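Local coordinates for tylactone synthase starter module and modules 1 & 2 (PDB 2Z5L), which probably reduces the beta-keto group of a carrier-protein-bound polyketide intermediate with NADPH, as the first ketoreductase of tylosin biosynthesis, fixing the chirality of the resulting alcohol, at residues A144-A149 with Q164-G169; G155-D160 with A415-A420. All coordinates share one frame; numbering follows the deposited sequence.

Contact 1: residues A144-A149 with Q164-G169; sequences ALTRRA and QLWGFG
T146 and W166 are brought together by their first torsions. In T146, chi1 of 69° sets OG1 between the backbone N and the carbonyl carbon, and CG2 next to the N; in W166, chi1 of -82° puts CG beside the backbone N, and the end of the indole comes nearer the strand than the direction of its CB alone would suggest. The pyrrole edge then meets the hydroxyl: W166 NE1 donates to T146 OG1 over 2.9 Å in an almost straight bond (171°), with the oxygen practically in the ring plane. This bond pairs the buried indole N-H and limits rotation of the ring. Threonine suits the spot because its hydroxyl can accept from the indole and still reach D185 on the neighbouring strand, presumably as donor to that carboxylate. The carboxylate of D185 also takes the backbone N-H of A149, whose methyl comes close to the same ring, with CB 3.4 Å from W166 CD1, a fit that favours a small residue. Beside the indole bond, L165 and A144 add apolar contacts. L165 sends its CD1 methyl alongside T146 CG2 at 3.8 Å, the two side chains running past each other in opposite senses, while A144 CB lies more loosely at 4.3 Å from the same L165 CD1. The axes of strand 144-147 and helix 164-169 pass 9.8 Å apart and run roughly antiparallel, as expected in the beta-alpha-beta unit made by strand 140-147, helix 160-175 and strand 180-186 of a Rossmann-like fold.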
loop_
_atom_site.group_PDB
_atom_site.type_symbol
_atom_site.label_atom_id
_atom_site.label_comp_id
_atom_site.label_asym_id
_atom_site.label_seq_id
_atom_site.Cartn_x
_atom_site.Cartn_y
_atom_site.Cartn_z
ATOM N N ALA A 144 -7.644 -13.790 4.125
ATOM C CA ALA A 144 -7.987 -12.661 4.959
ATOM C C ALA A 144 -9.211 -11.954 4.404
ATOM O O ALA A 144 -9.203 -11.461 3.271
ATOM C CB ALA A 144 -6.816 -11.693 5.052
ATOM N N LEU A 145 -10.270 -11.914 5.205
ATOM C CA LEU A 145 -11.495 -11.243 4.800
ATOM C C LEU A 145 -11.452 -9.824 5.330
ATOM O O LEU A 145 -10.938 -9.579 6.415
ATOM C CB LEU A 145 -12.717 -11.969 5.356
ATOM C CG LEU A 145 -12.854 -13.433 4.923
ATOM C CD1 LEU A 145 -14.166 -13.987 5.465
ATOM C CD2 LEU A 145 -12.804 -13.541 3.426
ATOM N N THR A 146 -11.980 -8.887 4.552
ATOM C CA THR A 146 -12.005 -7.482 4.948
ATOM C C THR A 146 -13.295 -6.845 4.464
ATOM O O THR A 146 -14.106 -7.494 3.801
ATOM C CB THR A 146 -10.831 -6.697 4.338
ATOM O OG1 THR A 146 -11.021 -6.574 2.924
ATOM C CG2 THR A 146 -9.514 -7.413 4.604
ATOM N N ARG A 147 -13.467 -5.568 4.780
ATOM C CA ARG A 147 -14.658 -4.832 4.385
ATOM C C ARG A 147 -14.337 -3.368 4.104
ATOM O O ARG A 147 -13.755 -2.676 4.946
ATOM C CB ARG A 147 -15.699 -4.895 5.493
ATOM C CG ARG A 147 -15.150 -4.450 6.834
ATOM C CD ARG A 147 -16.203 -3.725 7.642
ATOM N NE ARG A 147 -16.613 -2.489 6.986
ATOM C CZ ARG A 147 -17.490 -1.629 7.494
ATOM N NH1 ARG A 147 -18.052 -1.871 8.670
ATOM N NH2 ARG A 147 -17.800 -0.523 6.826
ATOM N N ARG A 148 -14.743 -2.896 2.929
ATOM C CA ARG A 148 -14.504 -1.515 2.533
ATOM C C ARG A 148 -13.005 -1.253 2.405
ATOM O O ARG A 148 -12.550 -0.108 2.475
ATOM C CB ARG A 148 -15.140 -0.546 3.552
ATOM C CG ARG A 148 -16.493 0.033 3.111
ATOM C CD ARG A 148 -17.203 0.827 4.212
ATOM N NE ARG A 148 -16.386 1.903 4.768
ATOM C CZ ARG A 148 -15.987 2.978 4.097
ATOM N NH1 ARG A 148 -15.237 3.895 4.704
ATOM N NH2 ARG A 148 -16.336 3.139 2.825
ATOM N N ALA A 149 -12.239 -2.322 2.209
ATOM C CA ALA A 149 -10.794 -2.203 2.063
ATOM C C ALA A 149 -10.451 -1.513 0.747
ATOM O O ALA A 149 -9.497 -0.737 0.668
ATOM C CB ALA A 149 -10.144 -3.582 2.107
ATOM N N GLN A 164 -4.470 -1.435 4.284
ATOM C CA GLN A 164 -3.156 -1.872 4.753
ATOM C C GLN A 164 -2.955 -3.377 4.600
ATOM O O GLN A 164 -1.900 -3.832 4.141
ATOM C CB GLN A 164 -2.968 -1.499 6.220
ATOM C CG GLN A 164 -2.639 -0.038 6.474
ATOM C CD GLN A 164 -2.141 0.178 7.899
ATOM O OE1 GLN A 164 -1.262 -0.545 8.359
ATOM N NE2 GLN A 164 -2.697 1.169 8.600
ATOM N N LEU A 165 -3.976 -4.137 4.998
ATOM C CA LEU A 165 -3.957 -5.599 4.939
ATOM C C LEU A 165 -3.817 -6.108 3.505
ATOM O O LEU A 165 -3.127 -7.096 3.243
ATOM C CB LEU A 165 -5.244 -6.173 5.562
ATOM C CG LEU A 165 -5.153 -7.092 6.782
ATOM C CD1 LEU A 165 -6.496 -7.797 6.959
ATOM C CD2 LEU A 165 -4.049 -8.122 6.594
ATOM N N TRP A 166 -4.500 -5.461 2.568
ATOM C CA TRP A 166 -4.383 -5.899 1.182
ATOM C C TRP A 166 -2.948 -5.677 0.745
ATOM O O TRP A 166 -2.373 -6.513 0.051
ATOM C CB TRP A 166 -5.355 -5.135 0.291
ATOM C CG TRP A 166 -6.731 -5.714 0.329
ATOM C CD1 TRP A 166 -7.586 -5.763 1.405
ATOM C CD2 TRP A 166 -7.409 -6.356 -0.750
ATOM N NE1 TRP A 166 -8.753 -6.398 1.054
ATOM C CE2 TRP A 166 -8.670 -6.772 -0.262
ATOM C CE3 TRP A 166 -7.074 -6.623 -2.086
ATOM C CZ2 TRP A 166 -9.594 -7.440 -1.062
ATOM C CZ3 TRP A 166 -7.996 -7.289 -2.883
ATOM C CH2 TRP A 166 -9.244 -7.690 -2.366
ATOM N N GLY A 167 -2.363 -4.562 1.189
ATOM C CA GLY A 167 -0.989 -4.275 0.839
ATOM C C GLY A 167 -0.070 -5.372 1.336
ATOM O O GLY A 167 0.742 -5.911 0.589
ATOM N N PHE A 168 -0.214 -5.712 2.608
ATOM C CA PHE A 168 0.594 -6.751 3.225
ATOM C C PHE A 168 0.290 -8.114 2.628
ATOM O O PHE A 168 1.184 -8.949 2.464
ATOM C CB PHE A 168 0.290 -6.819 4.714
ATOM C CG PHE A 168 0.958 -7.956 5.401
ATOM C CD1 PHE A 168 2.314 -7.891 5.710
ATOM C CD2 PHE A 168 0.254 -9.110 5.701
ATOM C CE1 PHE A 168 2.965 -8.957 6.307
ATOM C CE2 PHE A 168 0.895 -10.181 6.297
ATOM C CZ PHE A 168 2.260 -10.109 6.603
ATOM N N GLY A 169 -0.989 -8.335 2.345
ATOM C CA GLY A 169 -1.430 -9.605 1.791
ATOM C C GLY A 169 -0.686 -9.999 0.525
ATOM O O GLY A 169 -0.337 -11.165 0.349
#

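Contact 2: residues G155-D160 with A415-A420; sequences GETPQD and AERRRA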
loop_
_atom_site.group_PDB
_atom_site.type_symbol
_atom_site.label_atom_id
_atom_site.label_comp_id
_atom_site.label_asym_id
_atom_site.label_seq_id
_atom_site.Cartn_x
_atom_site.Cartn_y
_atom_site.Cartn_z
ATOM N N GLY A 155 -19.008 5.747 -5.061
ATOM C CA GLY A 155 -19.536 6.079 -3.749
ATOM C C GLY A 155 -18.706 5.550 -2.590
ATOM O O GLY A 155 -18.395 6.289 -1.648
ATOM N N GLU A 156 -18.339 4.271 -2.658
ATOM C CA GLU A 156 -17.544 3.650 -1.600
ATOM C C GLU A 156 -16.083 4.069 -1.689
ATOM O O GLU A 156 -15.541 4.276 -2.775
ATOM C CB GLU A 156 -17.657 2.114 -1.656
ATOM C CG GLU A 156 -16.842 1.451 -2.755
ATOM C CD GLU A 156 -17.210 -0.017 -2.983
ATOM O OE1 GLU A 156 -16.432 -0.729 -3.652
ATOM O OE2 GLU A 156 -18.277 -0.462 -2.510
ATOM N N THR A 157 -15.455 4.207 -0.529
ATOM C CA THR A 157 -14.063 4.605 -0.463
ATOM C C THR A 157 -13.291 3.579 0.355
ATOM O O THR A 157 -13.877 2.835 1.151
ATOM C CB THR A 157 -13.931 5.981 0.200
ATOM O OG1 THR A 157 -14.385 5.897 1.556
ATOM C CG2 THR A 157 -14.779 7.005 -0.546
ATOM N N PRO A 158 -11.966 3.513 0.154
ATOM C CA PRO A 158 -11.101 2.572 0.874
ATOM C C PRO A 158 -10.780 3.053 2.286
ATOM O O PRO A 158 -10.271 4.155 2.468
ATOM C CB PRO A 158 -9.860 2.514 -0.008
ATOM C CG PRO A 158 -9.789 3.926 -0.549
ATOM C CD PRO A 158 -11.220 4.224 -0.904
ATOM N N GLN A 159 -11.077 2.234 3.289
ATOM C CA GLN A 159 -10.784 2.628 4.663
ATOM C C GLN A 159 -9.362 2.128 4.990
ATOM O O GLN A 159 -8.939 1.075 4.513
ATOM C CB GLN A 159 -11.833 2.036 5.616
ATOM C CG GLN A 159 -11.966 2.777 6.950
ATOM C CD GLN A 159 -12.754 4.098 6.855
ATOM O OE1 GLN A 159 -12.574 4.893 5.927
ATOM N NE2 GLN A 159 -13.621 4.332 7.834
ATOM N N ASP A 160 -8.635 2.895 5.798
ATOM C CA ASP A 160 -7.247 2.579 6.154
ATOM C C ASP A 160 -6.922 1.133 6.557
ATOM O O ASP A 160 -6.215 0.415 5.838
ATOM C CB ASP A 160 -6.773 3.536 7.254
ATOM C CG ASP A 160 -5.265 3.475 7.467
ATOM O OD1 ASP A 160 -4.820 2.889 8.477
ATOM O OD2 ASP A 160 -4.538 4.006 6.604
ATOM N N ALA A 415 -5.553 9.107 -0.261
ATOM C CA ALA A 415 -5.731 9.914 -1.459
ATOM C C ALA A 415 -7.178 9.780 -1.915
ATOM O O ALA A 415 -7.868 10.779 -2.133
ATOM C CB ALA A 415 -4.786 9.436 -2.562
ATOM N N GLU A 416 -7.631 8.532 -2.043
ATOM C CA GLU A 416 -9.000 8.232 -2.468
ATOM C C GLU A 416 -10.017 8.881 -1.541
ATOM O O GLU A 416 -10.933 9.560 -1.997
ATOM C CB GLU A 416 -9.250 6.714 -2.505
ATOM C CG GLU A 416 -8.310 5.947 -3.425
ATOM C CD GLU A 416 -8.816 4.551 -3.775
ATOM O OE1 GLU A 416 -9.824 4.437 -4.500
ATOM O OE2 GLU A 416 -8.204 3.562 -3.330
ATOM N N ARG A 417 -9.855 8.674 -0.239
ATOM C CA ARG A 417 -10.790 9.260 0.695
ATOM C C ARG A 417 -10.812 10.781 0.622
ATOM O O ARG A 417 -11.868 11.402 0.783
ATOM C CB ARG A 417 -10.488 8.813 2.123
ATOM C CG ARG A 417 -10.719 7.325 2.354
ATOM C CD ARG A 417 -10.792 7.025 3.834
ATOM N NE ARG A 417 -9.614 7.503 4.557
ATOM C CZ ARG A 417 -8.429 6.894 4.546
ATOM N NH1 ARG A 417 -8.260 5.780 3.848
ATOM N NH2 ARG A 417 -7.416 7.385 5.248
ATOM N N ARG A 418 -9.654 11.385 0.378
ATOM C CA ARG A 418 -9.566 12.848 0.297
ATOM C C ARG A 418 -10.326 13.431 -0.886
ATOM O O ARG A 418 -11.156 14.322 -0.721
ATOM C CB ARG A 418 -8.104 13.306 0.204
ATOM C CG ARG A 418 -7.406 13.471 1.536
ATOM C CD ARG A 418 -5.988 13.996 1.338
ATOM N NE ARG A 418 -5.957 15.366 0.820
ATOM C CZ ARG A 418 -6.119 16.456 1.566
ATOM N NH1 ARG A 418 -6.325 16.349 2.870
ATOM N NH2 ARG A 418 -6.071 17.661 1.005
ATOM N N ARG A 419 -10.022 12.927 -2.073
ATOM C CA ARG A 419 -10.655 13.407 -3.280
ATOM C C ARG A 419 -12.166 13.243 -3.210
ATOM O O ARG A 419 -12.902 14.212 -3.374
ATOM C CB ARG A 419 -10.074 12.674 -4.486
ATOM C CG ARG A 419 -8.629 13.059 -4.774
ATOM C CD ARG A 419 -8.549 14.428 -5.433
ATOM N NE ARG A 419 -8.963 14.344 -6.834
ATOM C CZ ARG A 419 -8.169 13.957 -7.826
ATOM N NH1 ARG A 419 -6.905 13.631 -7.584
ATOM N NH2 ARG A 419 -8.656 13.855 -9.054
ATOM N N ALA A 420 -12.627 12.025 -2.945
ATOM C CA ALA A 420 -14.056 11.762 -2.857
ATOM C C ALA A 420 -14.721 12.637 -1.801
ATOM O O ALA A 420 -15.948 12.692 -1.705
ATOM C CB ALA A 420 -14.300 10.285 -2.557
HETATM O O HOH W 1 -5.584 5.175 4.401
#
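Across this contact the polar interactions converge on R417, which reaches from its helix to the backbone of the loop. R417 NH1 donates to P158 O over 2.9 Å with an N-H...O angle of 163°; the oxygen lies at the edge of the guanidinium, near its plane, although the donor is tilted out of the carbonyl plane. The bend at chi3 (-55°) turns the end of the chain back toward this oxygen, which R417 CD also approaches to 3.2 Å. Water 1 accepts from R417 NH1 as well, at 2.8 Å, and donates to D160 OD2 at 2.7 Å, joining arginine and aspartate through a bridge rather than a direct ion pair. The other carboxylate oxygen, D160 OD1, is bound to Q164 NE2 one turn along helix 160-175, for which Q159 is the N-cap residue. Arginine suits the place because its long chain reaches the loop and its N-H groups can serve a backbone carbonyl and a water together. In ketoreductases of this short-chain dehydrogenase/reductase type, a Rossmann-like structural half is joined to a catalytic one; helix 402-419 probably belongs to the catalytic half and loop 155-160, leading into helix 160-175, to the structural one, which makes this a contact between halves. Van der Waals packing fills in the rest. P158, which has no N-H to satisfy, sets its ring against E416, with P158 CG 3.4 Å from E416 CB and 3.2 Å from E416 OE2. With its chain bent at chi2 (77°), Q159 brings OE1 to 3.5 Å from R417 CD, the amide standing nearly perpendicular to the guanidinium. At the more exposed end two small groups meet methyl to methyl, T157 CG2 lying 3.9 Å from A420 CB.

The segments alternate along the chain, so the loop of contact 2 lies between the strand and helix of contact 1, and the centres of the two contacts are about 15 Å apart. They meet at the chain reversal: R148 O and Q159 N, 2.9 Å apart, probably form a hydrogen bond, and P158 CB packs 3.3 Å from A149 O. Contact 1 lies buried inside one beta-alpha-beta unit, whereas contact 2 fastens the connecting loop of that unit to helix 402-419 of the KR domain. In related reductases the equivalent helix bears the catalytic tyrosine near its start; contact 2 uses the opposite end.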